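Local coordinates for protein 4-diphosphocytidyl-2C-methyl-D-erythritol synthase (Neisseria gonorrhoeae, PDB 1VGW) that probably catalyses the transfer of a cytidylyl group from CTP to 2-C-methyl-D-erythritol 4-phosphate, a step of isoprenoid precursor biosynthesis, at residues B[101-114]-B[166-179]. Numbering follows the deposited sequence.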
ATOM      1  N   ALA B 101      15.082  27.277  15.452  1.00 32.90           N
ATOM      2  CA  ALA B 101      15.503  25.954  15.822  1.00 32.45           C
ATOM      3  C   ALA B 101      16.958  25.945  16.342  1.00 32.69           C
ATOM      4  O   ALA B 101      17.776  26.613  15.717  1.00 33.24           O
ATOM      5  CB  ALA B 101      15.577  25.017  14.578  1.00 30.61           C
ATOM      6  N   ALA B 102      17.229  25.141  17.355  1.00 30.67           N
ATOM      7  CA  ALA B 102      18.661  24.960  17.744  1.00 29.95           C
ATOM      8  C   ALA B 102      19.185  23.721  17.007  1.00 31.12           C
ATOM      9  O   ALA B 102      18.384  22.799  16.660  1.00 28.67           O
ATOM     10  CB  ALA B 102      18.757  24.704  19.242  1.00 25.40           C
ATOM     11  N   GLU B 103      20.519  23.567  16.962  1.00 29.93           N
ATOM     12  CA  GLU B 103      21.110  22.392  16.318  1.00 28.28           C
ATOM     13  C   GLU B 103      20.481  21.095  16.790  1.00 27.63           C
ATOM     14  O   GLU B 103      20.396  20.132  16.003  1.00 27.47           O
ATOM     15  CB  GLU B 103      22.623  22.307  16.590  1.00 38.67           C
ATOM     16  CG  GLU B 103      23.510  23.229  15.788  1.00 41.09           C
ATOM     17  CD  GLU B 103      24.191  22.573  14.620  1.00 43.55           C
ATOM     18  OE1 GLU B 103      24.439  23.233  13.569  1.00 50.31           O
ATOM     19  OE2 GLU B 103      24.486  21.365  14.649  1.00 44.73           O
ATOM     20  N   THR B 104      20.115  20.965  18.060  1.00 25.86           N
ATOM     21  CA  THR B 104      19.570  19.732  18.592  1.00 24.69           C
ATOM     22  C   THR B 104      18.079  19.577  18.619  1.00 24.92           C
ATOM     23  O   THR B 104      17.589  18.539  19.150  1.00 25.66           O
ATOM     24  CB  THR B 104      20.129  19.499  20.054  1.00 25.45           C
ATOM     25  OG1 THR B 104      20.002  20.758  20.748  1.00 28.55           O
ATOM     26  CG2 THR B 104      21.593  19.130  20.003  1.00 20.66           C
ATOM     27  N   ASP B 105      17.275  20.544  18.210  1.00 25.53           N
ATOM     28  CA  ASP B 105      15.815  20.377  18.153  1.00 26.22           C
ATOM     29  C   ASP B 105      15.431  19.439  16.986  1.00 24.87           C
ATOM     30  O   ASP B 105      16.175  19.346  16.003  1.00 25.82           O
ATOM     31  CB  ASP B 105      15.170  21.746  17.851  1.00 25.20           C
ATOM     32  CG  ASP B 105      15.176  22.684  19.058  1.00 25.72           C
ATOM     33  OD1 ASP B 105      14.999  22.238  20.195  1.00 29.08           O
ATOM     34  OD2 ASP B 105      15.366  23.905  18.856  1.00 25.83           O
ATOM     35  N   ASN B 106      14.300  18.793  17.030  1.00 24.96           N
ATOM     36  CA  ASN B 106      13.808  17.902  16.000  1.00 27.37           C
ATOM     37  C   ASN B 106      12.988  18.589  14.894  1.00 28.14           C
ATOM     38  O   ASN B 106      12.114  19.437  15.169  1.00 28.97           O
ATOM     39  CB  ASN B 106      12.939  16.816  16.679  1.00 21.76           C
ATOM     40  CG  ASN B 106      13.681  15.953  17.647  1.00 24.99           C
ATOM     41  OD1 ASN B 106      14.789  15.476  17.385  1.00 24.41           O
ATOM     42  ND2 ASN B 106      13.111  15.668  18.832  1.00 20.54           N
ATOM     43  N   ILE B 107      13.242  18.232  13.637  1.00 29.02           N
ATOM     44  CA  ILE B 107      12.458  18.779  12.476  1.00 26.68           C
ATOM     45  C   ILE B 107      11.634  17.626  11.875  1.00 27.24           C
ATOM     46  O   ILE B 107      12.282  16.590  11.544  1.00 27.81           O
ATOM     47  CB  ILE B 107      13.398  19.251  11.388  1.00 27.26           C
ATOM     48  CG1 ILE B 107      14.442  20.261  11.860  1.00 24.89           C
ATOM     49  CG2 ILE B 107      12.669  19.761  10.139  1.00 28.79           C
ATOM     50  CD1 ILE B 107      13.903  21.570  12.388  1.00 27.54           C
ATOM     51  N   LEU B 108      10.315  17.639  11.943  1.00 25.18           N
ATOM     52  CA  LEU B 108       9.499  16.541  11.369  1.00 24.00           C
ATOM     53  C   LEU B 108       9.035  16.907   9.942  1.00 24.89           C
ATOM     54  O   LEU B 108       8.187  17.813   9.820  1.00 26.58           O
ATOM     55  CB  LEU B 108       8.284  16.263  12.233  1.00 16.73           C
ATOM     56  CG  LEU B 108       8.464  15.530  13.548  1.00 24.13           C
ATOM     57  CD1 LEU B 108       9.079  16.470  14.637  1.00 18.88           C
ATOM     58  CD2 LEU B 108       7.137  15.031  14.083  1.00 22.39           C
ATOM     59  N   VAL B 109       9.632  16.372   8.899  1.00 26.17           N
ATOM     60  CA  VAL B 109       9.333  16.689   7.498  1.00 26.70           C
ATOM     61  C   VAL B 109       8.141  15.876   6.978  1.00 27.37           C
ATOM     62  O   VAL B 109       8.175  14.666   6.889  1.00 27.65           O
ATOM     63  CB  VAL B 109      10.539  16.554   6.574  1.00 26.02           C
ATOM     64  CG1 VAL B 109      10.362  17.237   5.199  1.00 20.49           C
ATOM     65  CG2 VAL B 109      11.821  17.191   7.172  1.00 23.36           C
ATOM     66  N   HIS B 110       7.008  16.548   6.717  1.00 27.21           N
ATOM     67  CA  HIS B 110       5.787  15.839   6.313  1.00 28.80           C
ATOM     68  C   HIS B 110       5.227  16.262   4.952  1.00 26.49           C
ATOM     69  O   HIS B 110       5.209  17.451   4.681  1.00 26.00           O
ATOM     70  CB  HIS B 110       4.676  16.090   7.337  1.00 26.08           C
ATOM     71  CG  HIS B 110       3.493  15.193   7.204  1.00 25.67           C
ATOM     72  ND1 HIS B 110       3.555  13.836   7.406  1.00 29.90           N
ATOM     73  CD2 HIS B 110       2.199  15.462   6.894  1.00 25.15           C
ATOM     74  CE1 HIS B 110       2.338  13.293   7.219  1.00 29.44           C
ATOM     75  NE2 HIS B 110       1.513  14.278   6.918  1.00 26.42           N
ATOM     76  N   ASP B 111       4.775  15.293   4.166  1.00 27.94           N
ATOM     77  CA  ASP B 111       4.159  15.608   2.831  1.00 27.39           C
ATOM     78  C   ASP B 111       2.847  16.405   2.977  1.00 26.01           C
ATOM     79  O   ASP B 111       1.999  16.036   3.788  1.00 23.39           O
ATOM     80  CB  ASP B 111       3.786  14.286   2.177  1.00 26.67           C
ATOM     81  CG  ASP B 111       4.925  13.479   1.617  1.00 25.61           C
ATOM     82  OD1 ASP B 111       4.852  12.233   1.735  1.00 31.13           O
ATOM     83  OD2 ASP B 111       5.883  14.036   1.076  1.00 24.04           O
ATOM     84  N   ALA B 112       2.648  17.468   2.244  1.00 27.43           N
ATOM     85  CA  ALA B 112       1.427  18.260   2.205  1.00 32.22           C
ATOM     86  C   ALA B 112       0.177  17.470   1.819  1.00 35.34           C
ATOM     87  O   ALA B 112      -0.956  17.824   2.176  1.00 36.25           O
ATOM     88  CB  ALA B 112       1.576  19.366   1.126  1.00 36.42           C
ATOM     89  N   ALA B 113       0.300  16.358   1.101  1.00 35.79           N
ATOM     90  CA  ALA B 113      -0.827  15.557   0.728  1.00 37.38           C
ATOM     91  C   ALA B 113      -1.109  14.373   1.618  1.00 37.71           C
ATOM     92  O   ALA B 113      -1.973  13.570   1.200  1.00 37.79           O
ATOM     93  CB  ALA B 113      -0.688  15.074  -0.723  1.00 39.04           C
ATOM     94  N   ARG B 114      -0.429  14.157   2.717  1.00 37.89           N
ATOM     95  CA  ARG B 114      -0.748  12.996   3.591  1.00 37.93           C
ATOM     96  C   ARG B 114      -1.596  13.589   4.731  1.00 39.98           C
ATOM     97  O   ARG B 114      -1.135  13.860   5.846  1.00 38.24           O
ATOM     98  CB  ARG B 114       0.462  12.256   4.065  1.00 36.45           C
ATOM     99  CG  ARG B 114       1.201  11.343   3.115  1.00 36.01           C
ATOM    100  CD  ARG B 114       2.341  10.575   3.765  1.00 36.45           C
ATOM    101  NE  ARG B 114       3.297  10.044   2.805  1.00 37.45           N
ATOM    102  CZ  ARG B 114       3.289   8.801   2.313  1.00 34.14           C
ATOM    103  NH1 ARG B 114       2.374   7.911   2.667  1.00 33.36           N
ATOM    104  NH2 ARG B 114       4.233   8.407   1.463  1.00 29.93           N
ATOM    105  N   ALA B 166       8.421   3.359   3.215  1.00 28.84           N
ATOM    106  CA  ALA B 166       8.528   4.588   3.961  1.00 26.92           C
ATOM    107  C   ALA B 166       7.312   5.488   3.803  1.00 30.30           C
ATOM    108  O   ALA B 166       6.710   5.565   2.709  1.00 31.72           O
ATOM    109  CB  ALA B 166       9.792   5.311   3.483  1.00 12.06           C
ATOM    110  N   GLN B 167       6.906   6.156   4.851  1.00 30.45           N
ATOM    111  CA  GLN B 167       5.850   7.157   4.890  1.00 29.96           C
ATOM    112  C   GLN B 167       6.490   8.444   5.439  1.00 31.44           C
ATOM    113  O   GLN B 167       7.725   8.589   5.270  1.00 33.70           O
ATOM    114  CB  GLN B 167       4.694   6.742   5.781  1.00 29.03           C
ATOM    115  CG  GLN B 167       3.984   5.479   5.350  1.00 30.97           C
ATOM    116  CD  GLN B 167       2.740   5.148   6.138  1.00 34.23           C
ATOM    117  OE1 GLN B 167       2.677   5.312   7.376  1.00 30.36           O
ATOM    118  NE2 GLN B 167       1.720   4.653   5.421  1.00 29.83           N
ATOM    119  N   THR B 168       5.731   9.405   5.888  1.00 29.07           N
ATOM    120  CA  THR B 168       6.200  10.622   6.519  1.00 25.72           C
ATOM    121  C   THR B 168       5.316  10.804   7.747  1.00 28.15           C
ATOM    122  O   THR B 168       4.261  10.113   7.812  1.00 29.22           O
ATOM    123  CB  THR B 168       6.199  11.826   5.613  1.00 27.98           C
ATOM    124  OG1 THR B 168       4.856  12.259   5.401  1.00 30.19           O
ATOM    125  CG2 THR B 168       6.864  11.595   4.250  1.00 26.28           C
ATOM    126  N   PRO B 169       5.680  11.600   8.741  1.00 26.82           N
ATOM    127  CA  PRO B 169       6.852  12.433   8.778  1.00 23.87           C
ATOM    128  C   PRO B 169       8.130  11.673   9.007  1.00 23.16           C
ATOM    129  O   PRO B 169       8.079  10.484   9.370  1.00 22.46           O
ATOM    130  CB  PRO B 169       6.587  13.387   9.969  1.00 24.11           C
ATOM    131  CG  PRO B 169       5.154  13.184  10.339  1.00 24.04           C
ATOM    132  CD  PRO B 169       4.901  11.716  10.028  1.00 23.87           C
ATOM    133  N   GLN B 170       9.240  12.255   8.626  1.00 23.97           N
ATOM    134  CA  GLN B 170      10.608  11.747   8.827  1.00 23.77           C
ATOM    135  C   GLN B 170      11.266  12.762   9.802  1.00 22.69           C
ATOM    136  O   GLN B 170      11.358  13.934   9.427  1.00 20.50           O
ATOM    137  CB  GLN B 170      11.392  11.719   7.494  1.00 19.55           C
ATOM    138  CG  GLN B 170      10.610  10.836   6.488  1.00 25.28           C
ATOM    139  CD  GLN B 170      11.420  10.134   5.440  1.00 27.18           C
ATOM    140  OE1 GLN B 170      12.511  10.487   5.015  1.00 27.59           O
ATOM    141  NE2 GLN B 170      10.848   9.044   4.860  1.00 29.09           N
ATOM    142  N   LEU B 171      11.630  12.285  10.975  1.00 24.07           N
ATOM    143  CA  LEU B 171      12.134  13.147  12.061  1.00 25.01           C
ATOM    144  C   LEU B 171      13.614  13.114  12.307  1.00 27.10           C
ATOM    145  O   LEU B 171      14.139  12.071  12.754  1.00 26.57           O
ATOM    146  CB  LEU B 171      11.323  12.793  13.293  1.00 18.64           C
ATOM    147  CG  LEU B 171      11.707  12.824  14.719  1.00 23.93           C
ATOM    148  CD1 LEU B 171      13.031  13.450  15.111  1.00 16.97           C
ATOM    149  CD2 LEU B 171      10.587  13.348  15.597  1.00 14.83           C
ATOM    150  N   PHE B 172      14.318  14.231  12.092  1.00 26.39           N
ATOM    151  CA  PHE B 172      15.729  14.370  12.352  1.00 26.39           C
ATOM    152  C   PHE B 172      16.112  15.683  13.056  1.00 27.92           C
ATOM    153  O   PHE B 172      15.412  16.706  12.947  1.00 27.21           O
ATOM    154  CB  PHE B 172      16.540  14.272  11.021  1.00 20.54           C
ATOM    155  CG  PHE B 172      16.333  12.935  10.358  1.00 23.11           C
ATOM    156  CD1 PHE B 172      15.528  12.857   9.208  1.00 18.27           C
ATOM    157  CD2 PHE B 172      16.800  11.758  10.916  1.00 19.71           C
ATOM    158  CE1 PHE B 172      15.272  11.604   8.667  1.00 16.56           C
ATOM    159  CE2 PHE B 172      16.578  10.520  10.361  1.00 15.54           C
ATOM    160  CZ  PHE B 172      15.770  10.460   9.196  1.00 15.34           C
ATOM    161  N   GLN B 173      17.228  15.661  13.780  1.00 25.83           N
ATOM    162  CA  GLN B 173      17.803  16.836  14.433  1.00 25.35           C
ATOM    163  C   GLN B 173      18.100  17.871  13.333  1.00 23.22           C
ATOM    164  O   GLN B 173      18.645  17.468  12.290  1.00 23.23           O
ATOM    165  CB  GLN B 173      19.169  16.482  15.104  1.00 15.58           C
ATOM    166  CG  GLN B 173      19.047  15.705  16.410  1.00 18.74           C
ATOM    167  CD  GLN B 173      20.441  15.405  16.976  1.00 25.86           C
ATOM    168  OE1 GLN B 173      21.103  16.308  17.512  1.00 22.99           O
ATOM    169  NE2 GLN B 173      20.907  14.183  16.731  1.00 24.42           N
ATOM    170  N   ALA B 174      17.877  19.136  13.599  1.00 22.58           N
ATOM    171  CA  ALA B 174      18.123  20.184  12.605  1.00 21.75           C
ATOM    172  C   ALA B 174      19.510  20.212  12.085  1.00 23.25           C
ATOM    173  O   ALA B 174      19.739  20.334  10.864  1.00 26.38           O
ATOM    174  CB  ALA B 174      17.686  21.513  13.241  1.00 19.26           C
ATOM    175  N   GLY B 175      20.541  20.107  12.964  1.00 24.07           N
ATOM    176  CA  GLY B 175      21.934  20.130  12.512  1.00 20.19           C
ATOM    177  C   GLY B 175      22.310  18.876  11.738  1.00 22.13           C
ATOM    178  O   GLY B 175      22.978  19.001  10.679  1.00 23.41           O
ATOM    179  N   LEU B 176      21.894  17.690  12.132  1.00 18.85           N
ATOM    180  CA  LEU B 176      22.140  16.474  11.353  1.00 22.08           C
ATOM    181  C   LEU B 176      21.467  16.514   9.972  1.00 26.95           C
ATOM    182  O   LEU B 176      22.055  16.134   8.940  1.00 25.48           O
ATOM    183  CB  LEU B 176      21.574  15.270  12.143  1.00 20.16           C
ATOM    184  CG  LEU B 176      21.639  13.924  11.454  1.00 24.08           C
ATOM    185  CD1 LEU B 176      23.072  13.510  11.132  1.00 21.00           C
ATOM    186  CD2 LEU B 176      20.966  12.846  12.317  1.00 22.54           C
ATOM    187  N   LEU B 177      20.216  17.018   9.903  1.00 28.89           N
ATOM    188  CA  LEU B 177      19.475  17.154   8.620  1.00 28.94           C
ATOM    189  C   LEU B 177      20.107  18.209   7.740  1.00 28.13           C
ATOM    190  O   LEU B 177      20.404  18.016   6.545  1.00 28.41           O
ATOM    191  CB  LEU B 177      18.007  17.519   8.942  1.00 26.19           C
ATOM    192  CG  LEU B 177      16.957  17.407   7.841  1.00 28.54           C
ATOM    193  CD1 LEU B 177      16.986  16.050   7.144  1.00 20.83           C
ATOM    194  CD2 LEU B 177      15.544  17.650   8.423  1.00 18.25           C
ATOM    195  N   HIS B 178      20.400  19.402   8.271  1.00 28.59           N
ATOM    196  CA  HIS B 178      21.103  20.406   7.441  1.00 30.85           C
ATOM    197  C   HIS B 178      22.400  19.817   6.862  1.00 33.27           C
ATOM    198  O   HIS B 178      22.773  19.963   5.693  1.00 33.54           O
ATOM    199  CB  HIS B 178      21.439  21.593   8.328  1.00 27.52           C
ATOM    200  CG  HIS B 178      22.081  22.736   7.650  1.00 31.99           C
ATOM    201  ND1 HIS B 178      21.499  23.443   6.626  1.00 29.99           N
ATOM    202  CD2 HIS B 178      23.295  23.345   7.883  1.00 36.47           C
ATOM    203  CE1 HIS B 178      22.309  24.410   6.233  1.00 31.35           C
ATOM    204  NE2 HIS B 178      23.407  24.377   6.955  1.00 34.15           N
ATOM    205  N   ARG B 179      23.142  19.071   7.698  1.00 33.74           N
ATOM    206  CA  ARG B 179      24.380  18.466   7.261  1.00 34.82           C
ATOM    207  C   ARG B 179      24.168  17.475   6.118  1.00 32.79           C
ATOM    208  O   ARG B 179      24.852  17.585   5.100  1.00 31.36           O
ATOM    209  CB  ARG B 179      25.064  17.750   8.452  1.00 39.24           C
ATOM    210  CG  ARG B 179      26.557  17.892   8.481  1.00 44.94           C
ATOM    211  CD  ARG B 179      27.020  18.831   9.604  1.00 45.33           C
ATOM    212  NE  ARG B 179      26.293  18.696  10.817  1.00 45.57           N
ATOM    213  CZ  ARG B 179      26.636  18.865  12.061  1.00 48.06           C
ATOM    214  NH1 ARG B 179      25.778  18.713  13.055  1.00 45.64           N
ATOM    215  NH2 ARG B 179      27.912  19.160  12.337  1.00 58.06           N
TER
HETATM  216  O   HOH W   1       2.175   4.674   2.174  1.00 46.39           O
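Strands 106-109 and 169-173 pair antiparallel at 161°, with Ile107 facing Phe172 and Val109 facing Gln170 as hydrogen-bonded pairs; the bond from Ile107 N to Phe172 O measures 2.7 Å. After the N-cap residue Gln173, helix 174-179 hands two backbone N-H groups to the turn before strand 106-109: Ala174 N meets Asp105 O head-on, and Gly175 N reaches a lone pair of Glu103 O at 3.0 Å. On one sheet face, Leu108 and Leu171 run side by side, Leu108 CD1 3.6 Å from Leu171 CD2. On the other, Leu177 CD2 comes within 4.0 Å of both Ile107 CG2 and Val109 CG2, while the Ala174 methyl touches Ile107 CG1. Thr168, whose peptide bond to Pro169 is cis, has OG1 set between its backbone N and carbonyl carbon (chi1 73°), where it accepts a long but straight bond from Asp111 N (3.3 Å, 172°). His110 NE2 donates in plane to Arg114 O, and Pro169 CG lies 3.4 Å from His110 ND1. Gln167 CA lies over one face of the Arg114 guanidinium, while Asp111 OD1 takes NE at its edge in a salt bridge (2.9 Å). Arg114 also neighbours Lys214, predicted to position methylerythritol phosphate for attack, and bridges to Asp144 of the second subunit. Within the mixed sheet of this GT-A-like fold, strands 7-12 and 136-141 flank the pair; helices 84-98 and 119-129 pack against the Ile107 and Leu108 faces, respectively.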